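Local structure of multicopper oxidase (Pseudomonas thermotolerans, 6VOW) at residues A[317-322]-A[424-429]; A[377-382]-A[420-425]; A[278-283]-A[290-295]; A[234-239]-A[268-273]; A[76-81]-A[122-127]. The protein probably oxidises phenolic or similar substrates at a mononuclear copper and passes the electrons to a copper cluster that reduces dioxygen to water, as laccases do. All blocks are in the same frame, centred on the assembly; numbering follows the deposited sequence.

Overall arrangement
Contacts 1 and 2 share strand 422-428, their centres 13 Å apart, and pack on each other where Leu-427 CD2 meets Phe-378 CE1 at 3.5 Å. Contacts 3 and 4 form a second cluster, centres 10 Å apart, and lie at neighbouring strands 280-285 and 232-235; Leu-236 of contact 4 leans on Leu-281 of contact 3. Contact 5 stands apart, its centre 28 Å from that of contact 1 and 31 Å from that of contact 4. None of these segments supplies a copper ligand, but the side chain of Asn-382 in contact 2 is about 7 Å from a copper ion, and that of Tyr-123 in contact 5 about 12 Å from the copper-oxygen-copper unit.

Contact 1 (A[317-322]-A[424-429])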
# COMPACT_ATOMS: atom_id res chain seq x y z
N PRO A 317 19.95 -1.74 8.42
CA PRO A 317 20.33 -3.02 8.98
C PRO A 317 21.82 -3.21 8.67
O PRO A 317 22.29 -2.76 7.61
CB PRO A 317 19.39 -4.02 8.30
CG PRO A 317 18.28 -3.17 7.81
CD PRO A 317 18.96 -1.90 7.37
N ASP A 318 22.52 -3.77 9.67
CA ASP A 318 23.95 -4.14 9.72
C ASP A 318 23.96 -5.70 9.55
O ASP A 318 23.72 -6.44 10.51
CB ASP A 318 24.59 -3.64 11.10
CG ASP A 318 25.90 -4.36 11.45
OD1 ASP A 318 26.31 -5.26 10.69
OD2 ASP A 318 26.55 -4.02 12.50
N LEU A 319 24.22 -6.16 8.33
CA LEU A 319 24.18 -7.60 8.01
C LEU A 319 25.12 -8.44 8.83
O LEU A 319 24.75 -9.55 9.21
CB LEU A 319 24.41 -7.87 6.51
CG LEU A 319 23.40 -7.20 5.57
CD1 LEU A 319 23.34 -7.95 4.24
CD2 LEU A 319 22.00 -7.12 6.18
N SER A 320 26.32 -7.94 9.12
CA SER A 320 27.29 -8.73 9.85
C SER A 320 26.78 -9.03 11.27
O SER A 320 27.15 -10.07 11.84
CB SER A 320 28.65 -8.01 9.88
OG SER A 320 28.50 -6.61 10.10
N ILE A 321 25.94 -8.17 11.86
CA ILE A 321 25.43 -8.48 13.21
C ILE A 321 24.02 -9.15 13.22
O ILE A 321 23.54 -9.65 14.27
CB ILE A 321 25.61 -7.25 14.15
CG1 ILE A 321 26.42 -7.68 15.38
CG2 ILE A 321 24.28 -6.55 14.48
CD1 ILE A 321 25.88 -8.86 16.19
N ALA A 322 23.37 -9.23 12.06
CA ALA A 322 22.00 -9.74 12.02
C ALA A 322 21.86 -11.26 12.24
O ALA A 322 22.76 -12.06 12.03
CB ALA A 322 21.28 -9.30 10.75
N ARG A 424 15.40 -12.72 0.88
CA ARG A 424 16.01 -12.38 2.13
C ARG A 424 15.83 -10.88 2.30
O ARG A 424 15.99 -10.08 1.37
CB ARG A 424 17.45 -12.83 2.11
CG ARG A 424 17.58 -14.33 2.22
CD ARG A 424 18.97 -14.84 1.94
NE ARG A 424 19.91 -14.43 2.97
CZ ARG A 424 20.83 -13.47 2.84
NH1 ARG A 424 20.96 -12.76 1.72
NH2 ARG A 424 21.65 -13.21 3.86
N VAL A 425 15.44 -10.54 3.51
CA VAL A 425 14.94 -9.24 3.86
C VAL A 425 15.52 -8.94 5.26
O VAL A 425 15.62 -9.84 6.09
CB VAL A 425 13.39 -9.35 3.81
CG1 VAL A 425 12.70 -8.68 4.95
CG2 VAL A 425 12.85 -8.78 2.53
N ALA A 426 15.91 -7.70 5.51
CA ALA A 426 16.55 -7.31 6.75
C ALA A 426 16.00 -6.01 7.36
O ALA A 426 15.65 -5.07 6.65
CB ALA A 426 18.04 -7.19 6.49
N LEU A 427 15.94 -5.99 8.68
CA LEU A 427 15.33 -4.93 9.44
C LEU A 427 16.05 -4.71 10.71
O LEU A 427 16.74 -5.60 11.20
CB LEU A 427 13.90 -5.32 9.80
CG LEU A 427 13.70 -6.65 10.54
CD1 LEU A 427 13.33 -6.37 11.94
CD2 LEU A 427 12.60 -7.54 9.95
N VAL A 428 15.87 -3.50 11.26
CA VAL A 428 16.13 -3.19 12.65
C VAL A 428 14.81 -3.22 13.38
O VAL A 428 13.85 -2.65 12.91
CB VAL A 428 16.82 -1.81 12.81
CG1 VAL A 428 17.13 -1.51 14.32
CG2 VAL A 428 18.07 -1.78 11.87
N ALA A 429 14.77 -3.92 14.52
CA ALA A 429 13.55 -4.08 15.32
C ALA A 429 13.47 -2.84 16.19
O ALA A 429 13.71 -2.86 17.38
CB ALA A 429 13.58 -5.37 16.09
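Pro-317 sits over Leu-427, their CA atoms 5.4 Å apart, where the loop 317-322 passes across the strand that runs through 424-428. The two backbones are not paired as strands. After Pro-317 the loop curls up on itself, and Ile-321 N donates to Asp-318 O at 3.1 Å, so the approach is made by one end of the loop and by Leu-319 reaching back.

The proline ring does most of the touching. Its CG rests 3.4 Å from Ala-426 O, and its CB meets the Ala-426 methyl CB at 3.9 Å. From the next residue on the same face of the strand, Val-428 CG2 comes up to Pro-317 CA at 3.9 Å; the valine holds CG1 anti to its backbone N (chi1 -178°), which turns CG2 to the proline. Leu-319 brings only the tip of one branch, CD2, to Ala-426 CB at 4.0 Å, and the same leucine also touches Leu-400 and Ile-377 of the adjoining strands. The curl is fixed by Asp-318, whose carboxylate forms an Asx motif: OD1 takes Ser-320 OG on its syn lone pair at 2.6 Å, and Ile-321 N from above the carboxylate plane at 3.2 Å.

Leu-427 points the other way, toward Phe-378 and Leu-370, between the two sheets of a cupredoxin-type sandwich. The loop therefore covers the outer face of the sheet. What joins it to the strand is apolar packing of ring and methyl groups, while the polar bonds serve to keep the loop's own shape.

Contact 2 (A[377-382]-A[420-425])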
# COMPACT_ATOMS: atom_id res chain seq x y z
N ILE A 377 17.54 -10.72 9.97
CA ILE A 377 17.31 -11.05 8.56
C ILE A 377 16.12 -11.95 8.62
O ILE A 377 16.12 -12.87 9.44
CB ILE A 377 18.40 -11.94 7.90
CG1 ILE A 377 19.83 -11.50 8.21
CG2 ILE A 377 18.16 -12.08 6.39
CD1 ILE A 377 20.30 -10.34 7.40
N PHE A 378 15.12 -11.70 7.76
CA PHE A 378 13.98 -12.55 7.51
C PHE A 378 14.19 -13.19 6.14
O PHE A 378 14.31 -12.48 5.13
CB PHE A 378 12.69 -11.73 7.47
CG PHE A 378 12.19 -11.30 8.82
CD1 PHE A 378 13.01 -11.21 9.96
CD2 PHE A 378 10.87 -10.97 8.95
CE1 PHE A 378 12.49 -10.78 11.19
CE2 PHE A 378 10.35 -10.55 10.15
CZ PHE A 378 11.15 -10.47 11.28
N GLU A 379 14.30 -14.52 6.14
CA GLU A 379 14.23 -15.30 4.94
C GLU A 379 12.76 -15.54 4.68
O GLU A 379 12.06 -16.14 5.51
CB GLU A 379 14.94 -16.64 5.07
CG GLU A 379 15.16 -17.29 3.68
CD GLU A 379 15.73 -18.70 3.73
OE1 GLU A 379 14.98 -19.63 4.16
OE2 GLU A 379 16.91 -18.91 3.32
N LEU A 380 12.29 -15.09 3.55
CA LEU A 380 10.89 -15.22 3.18
C LEU A 380 10.81 -16.32 2.14
O LEU A 380 11.30 -16.10 1.07
CB LEU A 380 10.39 -13.90 2.59
CG LEU A 380 10.57 -12.66 3.46
CD1 LEU A 380 9.92 -11.50 2.77
CD2 LEU A 380 9.87 -12.84 4.77
N ARG A 381 10.25 -17.49 2.48
CA ARG A 381 10.13 -18.69 1.59
C ARG A 381 8.66 -18.88 1.15
O ARG A 381 7.80 -19.21 1.96
CB ARG A 381 10.60 -20.01 2.28
CG ARG A 381 12.00 -19.91 2.90
CD ARG A 381 12.27 -21.06 3.86
NE ARG A 381 12.24 -22.31 3.12
CZ ARG A 381 11.99 -23.50 3.64
NH1 ARG A 381 11.75 -23.64 4.95
NH2 ARG A 381 11.97 -24.55 2.85
N ASN A 382 8.36 -18.67 -0.13
CA ASN A 382 7.00 -18.95 -0.66
C ASN A 382 7.08 -20.40 -1.11
O ASN A 382 7.71 -20.73 -2.15
CB ASN A 382 6.70 -18.01 -1.81
CG ASN A 382 5.23 -18.00 -2.26
OD1 ASN A 382 4.38 -18.72 -1.76
ND2 ASN A 382 4.93 -17.16 -3.26
N ASN A 420 7.13 -19.79 -5.61
CA ASN A 420 8.31 -20.52 -5.17
C ASN A 420 9.53 -19.67 -4.94
O ASN A 420 10.63 -20.14 -5.08
CB ASN A 420 8.65 -21.61 -6.19
CG ASN A 420 7.84 -22.87 -6.01
OD1 ASN A 420 6.95 -22.98 -5.14
ND2 ASN A 420 8.13 -23.84 -6.87
N GLU A 421 9.36 -18.41 -4.58
CA GLU A 421 10.52 -17.57 -4.40
C GLU A 421 11.03 -17.67 -2.94
O GLU A 421 10.25 -17.71 -1.98
CB GLU A 421 10.17 -16.13 -4.79
CG GLU A 421 11.29 -15.13 -4.55
CD GLU A 421 10.97 -13.69 -4.94
OE1 GLU A 421 9.83 -13.32 -5.44
OE2 GLU A 421 11.93 -12.90 -4.75
N THR A 422 12.36 -17.70 -2.77
CA THR A 422 12.95 -17.44 -1.44
C THR A 422 13.70 -16.11 -1.45
O THR A 422 14.77 -16.02 -2.05
CB THR A 422 13.93 -18.52 -0.96
OG1 THR A 422 13.20 -19.72 -0.64
CG2 THR A 422 14.69 -18.04 0.29
N ALA A 423 13.14 -15.10 -0.76
CA ALA A 423 13.77 -13.77 -0.61
C ALA A 423 14.31 -13.47 0.84
O ALA A 423 13.81 -13.95 1.88
CB ALA A 423 12.84 -12.68 -1.13
N ARG A 424 15.40 -12.72 0.88
CA ARG A 424 16.01 -12.38 2.13
C ARG A 424 15.83 -10.88 2.30
O ARG A 424 15.99 -10.08 1.37
CB ARG A 424 17.45 -12.83 2.11
CG ARG A 424 17.58 -14.33 2.22
CD ARG A 424 18.97 -14.84 1.94
NE ARG A 424 19.91 -14.43 2.97
CZ ARG A 424 20.83 -13.47 2.84
NH1 ARG A 424 20.96 -12.76 1.72
NH2 ARG A 424 21.65 -13.21 3.86
N VAL A 425 15.44 -10.54 3.51
CA VAL A 425 14.94 -9.24 3.86
C VAL A 425 15.52 -8.94 5.26
O VAL A 425 15.62 -9.84 6.09
CB VAL A 425 13.39 -9.35 3.81
CG1 VAL A 425 12.70 -8.68 4.95
CG2 VAL A 425 12.85 -8.78 2.53
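Asn-420 opens the pairing with its CA, which gives a CA-H...O contact to Asn-382 O at 3.1 Å. Glu-421 O then accepts Asn-382 N at 2.8 Å in a nearly straight bond (175°), while its carboxylate turns off to Gly-418 N and Tyr-415 OH. Thr-422 faces Glu-379 and Arg-381. With OG1 beside the backbone N (chi1 -71°), CG2 stands anti to that N and touches Glu-379 CG at 3.5 Å; OG1 lies alongside Arg-381 CG. An alanine at Glu-379 takes away the carboxylate and the methylene under Thr-422 CG2, which would probably leave that methyl less covered and Arg-381 without its long-range charge partner. Ala-423 exchanges backbone bonds with Leu-380, its N reaching Leu-380 O at 2.8 Å. Arg-424 lays its CG beside Glu-379 CG at 4.1 Å and sends NH1 to Ser-401 OG. Val-425 pairs with Phe-378, exchanging two backbone bonds; its CG2 meets Leu-380 CD1 and its CG1 Phe-378 CB, both at 4.0 Å.

These are central strands of a cupredoxin-type sheet, flanked by strands 323-329 and 397-402. Glu-379, Arg-381, Thr-422 and Arg-424 make its polar outer side, whereas Phe-378, Leu-380, Ala-423 and Val-425 form a buried apolar one.

Contact 3 (A[278-283]-A[290-295]); sequences GRELPL and LATLKS
Leu-281 and Leu-293 grip each other through both backbone bonds of their pair: Leu-293 N reaches Leu-281 O at 2.7 Å and 171°, and Leu-281 N answers to Leu-293 O. Their CB atoms lie 4.4 Å apart on the same face, with Leu-283 and Ala-291 as the next pair there. Leu-283 O has two donors, Leu-290 N at 2.8 Å and Ala-291 N at 3.3 Å, so two residues stand opposite one. This is a classic beta bulge, at the place where strand 288-296 turns a corner. Leu-290 uses it to bring CD1 to 4.5 Å from Leu-283 CG, the latter held anti to the backbone N (chi1 178°).

The two segments are arms of the beta hairpin 280-285 and 288-296, part of what is probably the middle cupredoxin domain of a three-domain oxidase. At the open end of the hairpin Ser-295 N donates to Arg-279 O at 2.7 Å, and beyond it Gly-278 N makes a weak bond to Ser-295 O.

Further out, Leu-283 packs on Leu-169 and Leu-223 and Leu-293 on Leu-221, residues of the other sheet, so the leucine face is turned into the core of the sandwich. The far edge of strand 288-296 is bonded to strand 210-214 through the backbones of Thr-292 and Lys-294. Ser-295 directs its OG to Pro-275 O, which ties this strand to the chain leading into the hairpin.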
# COMPACT_ATOMS: atom_id res chain seq x y z
N GLY A 278 -0.60 17.41 -27.08
CA GLY A 278 -1.49 16.53 -27.80
C GLY A 278 -1.12 15.05 -27.82
O GLY A 278 -1.96 14.26 -28.23
N ARG A 279 0.08 14.63 -27.42
CA ARG A 279 0.39 13.18 -27.27
C ARG A 279 -0.38 12.60 -26.11
O ARG A 279 -0.79 13.31 -25.17
CB ARG A 279 1.89 12.90 -27.04
CG ARG A 279 2.82 13.31 -28.17
CD ARG A 279 2.70 12.47 -29.42
NE ARG A 279 3.82 12.76 -30.34
CZ ARG A 279 4.97 12.07 -30.47
NH1 ARG A 279 5.27 10.97 -29.75
NH2 ARG A 279 5.86 12.49 -31.36
N GLU A 280 -0.58 11.30 -26.18
CA GLU A 280 -1.47 10.61 -25.27
C GLU A 280 -0.75 9.31 -25.09
O GLU A 280 -0.33 8.67 -26.07
CB GLU A 280 -2.81 10.45 -25.94
CG GLU A 280 -3.80 9.61 -25.22
CD GLU A 280 -4.79 8.85 -26.12
OE1 GLU A 280 -4.87 7.56 -26.07
OE2 GLU A 280 -5.51 9.55 -26.88
N LEU A 281 -0.47 8.99 -23.84
CA LEU A 281 0.26 7.80 -23.52
C LEU A 281 -0.63 6.93 -22.68
O LEU A 281 -1.41 7.45 -21.85
CB LEU A 281 1.48 8.13 -22.69
CG LEU A 281 2.65 8.94 -23.24
CD1 LEU A 281 2.40 9.56 -24.60
CD2 LEU A 281 3.05 9.99 -22.20
N PRO A 282 -0.50 5.61 -22.84
CA PRO A 282 -1.40 4.78 -22.05
C PRO A 282 -0.65 4.17 -20.89
O PRO A 282 0.42 3.60 -21.07
CB PRO A 282 -1.87 3.75 -23.07
CG PRO A 282 -0.82 3.76 -24.17
CD PRO A 282 0.19 4.80 -23.85
N LEU A 283 -1.17 4.35 -19.69
CA LEU A 283 -0.65 3.64 -18.56
C LEU A 283 -1.41 2.31 -18.54
O LEU A 283 -2.62 2.31 -18.64
CB LEU A 283 -0.85 4.44 -17.26
CG LEU A 283 -0.37 3.72 -16.00
CD1 LEU A 283 1.13 3.65 -15.96
CD2 LEU A 283 -0.91 4.42 -14.83
N LEU A 290 -5.13 1.31 -17.98
CA LEU A 290 -5.57 1.76 -16.66
C LEU A 290 -5.98 3.23 -16.75
O LEU A 290 -6.94 3.68 -16.15
CB LEU A 290 -4.39 1.63 -15.74
CG LEU A 290 -3.98 0.21 -15.38
CD1 LEU A 290 -2.67 0.16 -14.56
CD2 LEU A 290 -5.17 -0.40 -14.69
N ALA A 291 -5.23 3.96 -17.54
CA ALA A 291 -5.38 5.38 -17.68
C ALA A 291 -4.60 5.78 -18.89
O ALA A 291 -3.65 5.13 -19.29
CB ALA A 291 -4.82 6.14 -16.46
N THR A 292 -5.00 6.91 -19.41
CA THR A 292 -4.39 7.62 -20.45
C THR A 292 -3.88 9.00 -19.93
O THR A 292 -4.64 9.76 -19.37
CB THR A 292 -5.46 7.80 -21.55
OG1 THR A 292 -5.88 6.52 -21.99
CG2 THR A 292 -4.89 8.43 -22.66
N LEU A 293 -2.63 9.30 -20.24
CA LEU A 293 -1.95 10.53 -19.88
C LEU A 293 -1.84 11.33 -21.13
O LEU A 293 -1.10 10.95 -22.02
CB LEU A 293 -0.54 10.23 -19.38
CG LEU A 293 -0.46 9.28 -18.21
CD1 LEU A 293 1.00 9.24 -17.86
CD2 LEU A 293 -1.28 9.72 -17.03
N LYS A 294 -2.65 12.39 -21.20
CA LYS A 294 -2.68 13.28 -22.33
C LYS A 294 -1.78 14.40 -22.00
O LYS A 294 -2.00 15.10 -21.01
CB LYS A 294 -4.11 13.84 -22.59
CG LYS A 294 -4.23 14.73 -23.82
CD LYS A 294 -5.68 14.86 -24.34
CE LYS A 294 -6.44 16.07 -23.74
NZ LYS A 294 -7.90 15.82 -23.51
N SER A 295 -0.75 14.57 -22.82
CA SER A 295 0.14 15.69 -22.73
C SER A 295 -0.58 16.93 -23.16
O SER A 295 -0.98 17.04 -24.32
CB SER A 295 1.29 15.48 -23.70
OG SER A 295 2.18 16.57 -23.60

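Contact 4 (A[234-239]-A[268-273]); sequences LNLPGA and IDLAVR
Leu-236 and Val-272 face each other across the core of a beta sandwich, probably the middle cupredoxin domain: strand 232-235 lies in one layer and strand 267-273 in the other, and residues 236-239 carry the chain across between them. The contact is carried by apolar side chains, and two of the meetings are tip to tip. Leu-236 CD1 reaches Val-272 CG2 at 3.7 Å, and Leu-234 CD1 reaches Ile-268 CD1 at 3.9 Å. In Ile-268 the longer branch, CG1, takes the crowded position between backbone N and carbonyl carbon (chi1 57°), which aims its CD1 across to the leucine. A looser approach, Leu-236 CD1 to Leu-270 CD2 at 4.5 Å, fills in between.

The polar side chains of strand 267-273 find their partners elsewhere. The guanidinium of Arg-273 leads off to Gly-216 O and Gly-303 O and makes a cation-pi contact with Trp-305, while Asp-269, on the far side of its strand, forms a salt bridge with Arg-220. Within the turn Ala-239 N makes a weak bond to Leu-236 O.

The turn carries the Ala-239 methyl onto Val-272: CB lies 4.1 Å from CG1, the other branch of the valine whose CG2 meets Leu-236.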
# COMPACT_ATOMS: atom_id res chain seq x y z
N LEU A 234 2.40 -2.91 -14.34
CA LEU A 234 2.37 -1.53 -14.89
C LEU A 234 3.42 -1.34 -15.92
O LEU A 234 4.57 -1.73 -15.77
CB LEU A 234 2.64 -0.49 -13.77
CG LEU A 234 1.66 -0.27 -12.63
CD1 LEU A 234 2.20 0.83 -11.72
CD2 LEU A 234 0.29 0.11 -13.14
N ASN A 235 3.03 -0.69 -16.98
CA ASN A 235 3.94 -0.46 -18.09
C ASN A 235 3.39 0.78 -18.71
O ASN A 235 2.19 1.05 -18.53
CB ASN A 235 4.02 -1.69 -19.01
CG ASN A 235 2.70 -2.04 -19.64
OD1 ASN A 235 1.92 -2.85 -19.12
ND2 ASN A 235 2.45 -1.45 -20.77
N LEU A 236 4.27 1.59 -19.32
CA LEU A 236 3.83 2.89 -19.93
C LEU A 236 4.53 3.05 -21.29
O LEU A 236 5.53 3.76 -21.40
CB LEU A 236 4.15 4.05 -18.98
CG LEU A 236 3.33 5.34 -18.95
CD1 LEU A 236 4.14 6.35 -18.11
CD2 LEU A 236 3.00 5.90 -20.30
N PRO A 237 4.02 2.37 -22.34
CA PRO A 237 4.87 2.28 -23.52
C PRO A 237 5.08 3.60 -24.13
O PRO A 237 4.15 4.37 -24.16
CB PRO A 237 4.07 1.39 -24.49
CG PRO A 237 2.89 0.91 -23.73
CD PRO A 237 2.69 1.79 -22.56
N GLY A 238 6.28 3.89 -24.58
CA GLY A 238 6.51 5.21 -25.25
C GLY A 238 7.17 6.28 -24.40
O GLY A 238 8.06 6.95 -24.83
N ALA A 239 6.71 6.47 -23.17
CA ALA A 239 7.16 7.61 -22.37
C ALA A 239 8.46 7.24 -21.73
O ALA A 239 8.74 6.05 -21.56
CB ALA A 239 6.14 7.93 -21.30
N ILE A 268 4.53 3.48 -5.88
CA ILE A 268 5.74 3.95 -6.51
C ILE A 268 5.56 5.42 -6.81
O ILE A 268 4.45 5.92 -7.03
CB ILE A 268 6.05 3.23 -7.88
CG1 ILE A 268 4.92 3.34 -8.95
CG2 ILE A 268 6.35 1.78 -7.63
CD1 ILE A 268 5.31 2.64 -10.23
N ASP A 269 6.70 6.07 -6.92
CA ASP A 269 6.73 7.39 -7.58
C ASP A 269 7.39 7.10 -8.88
O ASP A 269 8.51 6.57 -8.92
CB ASP A 269 7.63 8.33 -6.86
CG ASP A 269 7.00 8.92 -5.62
OD1 ASP A 269 5.87 9.42 -5.69
OD2 ASP A 269 7.68 8.92 -4.57
N LEU A 270 6.70 7.48 -9.93
CA LEU A 270 7.05 7.18 -11.25
C LEU A 270 7.19 8.56 -11.86
O LEU A 270 6.17 9.26 -12.00
CB LEU A 270 5.94 6.31 -11.90
CG LEU A 270 6.23 5.98 -13.37
CD1 LEU A 270 7.64 5.49 -13.59
CD2 LEU A 270 5.28 5.02 -13.99
N ALA A 271 8.41 9.00 -12.11
CA ALA A 271 8.59 10.29 -12.83
C ALA A 271 8.57 10.09 -14.29
O ALA A 271 9.37 9.26 -14.82
CB ALA A 271 9.87 10.94 -12.48
N VAL A 272 7.72 10.88 -14.96
CA VAL A 272 7.46 10.69 -16.37
C VAL A 272 7.81 12.00 -17.11
O VAL A 272 7.35 13.08 -16.72
CB VAL A 272 5.96 10.37 -16.57
CG1 VAL A 272 5.57 10.33 -18.05
CG2 VAL A 272 5.66 9.00 -15.99
N ARG A 273 8.58 11.89 -18.17
CA ARG A 273 8.70 13.02 -19.09
C ARG A 273 7.50 13.00 -19.95
O ARG A 273 7.28 12.05 -20.71
CB ARG A 273 9.91 12.95 -19.96
CG ARG A 273 9.97 14.13 -21.02
CD ARG A 273 10.24 15.42 -20.33
NE ARG A 273 11.56 15.36 -19.72
CZ ARG A 273 12.20 16.40 -19.17
NH1 ARG A 273 11.69 17.67 -19.12
NH2 ARG A 273 13.39 16.15 -18.65

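Contact 5 (A[76-81]-A[122-127])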
# COMPACT_ATOMS: atom_id res chain seq x y z
N GLY A 76 8.46 15.06 9.20
CA GLY A 76 8.89 15.68 10.47
C GLY A 76 7.70 16.24 11.21
O GLY A 76 7.76 16.48 12.38
N ASP A 77 6.57 16.39 10.54
CA ASP A 77 5.41 16.96 11.20
C ASP A 77 4.47 15.90 11.79
O ASP A 77 4.67 14.69 11.58
CB ASP A 77 4.64 17.83 10.23
CG ASP A 77 5.45 18.96 9.68
OD1 ASP A 77 6.57 19.21 10.17
OD2 ASP A 77 4.88 19.63 8.81
N TRP A 78 3.49 16.37 12.57
CA TRP A 78 2.44 15.54 13.23
C TRP A 78 1.30 15.49 12.34
O TRP A 78 0.91 16.52 11.78
CB TRP A 78 1.94 16.07 14.57
CG TRP A 78 2.91 15.95 15.69
CD1 TRP A 78 3.80 16.89 16.05
CD2 TRP A 78 3.08 14.88 16.61
NE1 TRP A 78 4.56 16.46 17.08
CE2 TRP A 78 4.11 15.25 17.48
CE3 TRP A 78 2.47 13.65 16.79
CZ2 TRP A 78 4.55 14.42 18.50
CZ3 TRP A 78 2.89 12.85 17.78
CH2 TRP A 78 3.92 13.22 18.63
N LEU A 79 0.77 14.25 12.19
CA LEU A 79 -0.44 14.02 11.44
C LEU A 79 -1.43 13.76 12.51
O LEU A 79 -1.15 12.87 13.31
CB LEU A 79 -0.31 12.75 10.54
CG LEU A 79 -1.59 12.41 9.80
CD1 LEU A 79 -2.09 13.63 9.14
CD2 LEU A 79 -1.33 11.38 8.73
N ARG A 80 -2.56 14.47 12.51
CA ARG A 80 -3.61 14.31 13.55
C ARG A 80 -4.91 14.12 12.85
O ARG A 80 -5.35 14.99 12.06
CB ARG A 80 -3.69 15.54 14.46
CG ARG A 80 -4.58 15.39 15.70
CD ARG A 80 -4.19 16.35 16.83
NE ARG A 80 -4.38 17.75 16.44
CZ ARG A 80 -3.94 18.77 17.16
NH1 ARG A 80 -3.30 18.55 18.26
NH2 ARG A 80 -4.12 20.00 16.76
N VAL A 81 -5.50 12.95 13.05
CA VAL A 81 -6.72 12.62 12.33
C VAL A 81 -7.73 12.17 13.34
O VAL A 81 -7.54 11.18 14.03
CB VAL A 81 -6.54 11.49 11.33
CG1 VAL A 81 -7.91 11.26 10.67
CG2 VAL A 81 -5.46 11.87 10.32
N ASP A 122 -8.65 9.38 17.68
CA ASP A 122 -7.73 10.42 17.26
C ASP A 122 -6.42 9.75 16.99
O ASP A 122 -5.72 9.35 17.94
CB ASP A 122 -7.60 11.42 18.35
CG ASP A 122 -8.67 12.48 18.33
OD1 ASP A 122 -9.15 12.88 17.27
OD2 ASP A 122 -8.99 12.98 19.41
N TYR A 123 -6.08 9.63 15.69
CA TYR A 123 -4.76 9.09 15.30
C TYR A 123 -3.85 10.29 15.23
O TYR A 123 -4.08 11.14 14.42
CB TYR A 123 -4.75 8.30 13.97
CG TYR A 123 -5.65 7.06 14.02
CD1 TYR A 123 -5.16 5.86 14.44
CD2 TYR A 123 -6.96 7.12 13.59
CE1 TYR A 123 -5.97 4.73 14.50
CE2 TYR A 123 -7.78 6.00 13.63
CZ TYR A 123 -7.28 4.82 14.09
OH TYR A 123 -8.12 3.78 14.15
N VAL A 124 -2.84 10.34 16.09
CA VAL A 124 -1.78 11.35 16.06
C VAL A 124 -0.43 10.68 15.99
O VAL A 124 -0.09 9.87 16.90
CB VAL A 124 -1.64 12.21 17.38
CG1 VAL A 124 -1.29 13.64 17.02
CG2 VAL A 124 -2.85 12.15 18.27
N PHE A 125 0.37 11.03 15.00
CA PHE A 125 1.74 10.46 14.98
C PHE A 125 2.56 11.35 14.07
O PHE A 125 2.00 12.16 13.28
CB PHE A 125 1.74 9.03 14.46
CG PHE A 125 0.95 8.87 13.18
CD1 PHE A 125 -0.43 8.64 13.20
CD2 PHE A 125 1.56 9.00 11.90
CE1 PHE A 125 -1.14 8.49 12.00
CE2 PHE A 125 0.82 8.83 10.73
CZ PHE A 125 -0.52 8.56 10.80
N LYS A 126 3.85 11.31 14.28
CA LYS A 126 4.77 12.04 13.43
C LYS A 126 5.02 11.12 12.24
O LYS A 126 5.16 9.89 12.39
CB LYS A 126 6.11 12.36 14.16
CG LYS A 126 6.03 13.20 15.42
CD LYS A 126 7.42 13.43 16.05
CE LYS A 126 8.21 14.51 15.32
NZ LYS A 126 7.49 15.82 15.36
N THR A 127 5.07 11.75 11.06
CA THR A 127 5.46 11.16 9.81
C THR A 127 6.90 11.56 9.50
O THR A 127 7.13 12.65 8.99
CB THR A 127 4.50 11.67 8.74
OG1 THR A 127 4.54 13.10 8.69
CG2 THR A 127 3.07 11.26 9.04
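Trp-78 turns its indole beside its own backbone N (chi1 -72°); chi1 of Lys-126 (-60°) sets CG over that indole, and bends at its last two torsions return NZ to the main chain of Gly-76. Lys-126 CG sits over the face of the six-membered ring, 3.5 Å from its centroid, in a CH-pi contact. NZ lies off-centre above the five-membered ring as a cation-pi partner and donates to Gly-76 O at 3.1 Å. Val-124 CG1 adds a touch at Trp-78 CE3, 3.8 Å away.

On the opposite side of the sheet, Leu-79 places CB over the Phe-125 ring face, toward its rim, and CD2 at 3.6 Å from Phe-125 CZ. Tyr-123 and Phe-125 pack on Trp-95 there, and Leu-79 on Leu-153 of the facing sheet, so this side belongs to the interior of what is probably the first cupredoxin-type domain.

Between the two faces runs an antiparallel ladder with strand 120-126 at the sheet edge. Leu-79 N meets Phe-125 O at 2.7 Å, Thr-127 N meets Asp-77 O at 3.0 Å, and Gly-76 N finishes it on Thr-127 O.

An alanine for Trp-78 removes the indole under the lysine chain, which would probably leave its ammonium freer to swing away from Gly-76 O. Outer side chains thus meet by a CH-pi contact with an off-centre cation-pi beside it, inner ones by hydrocarbon packing.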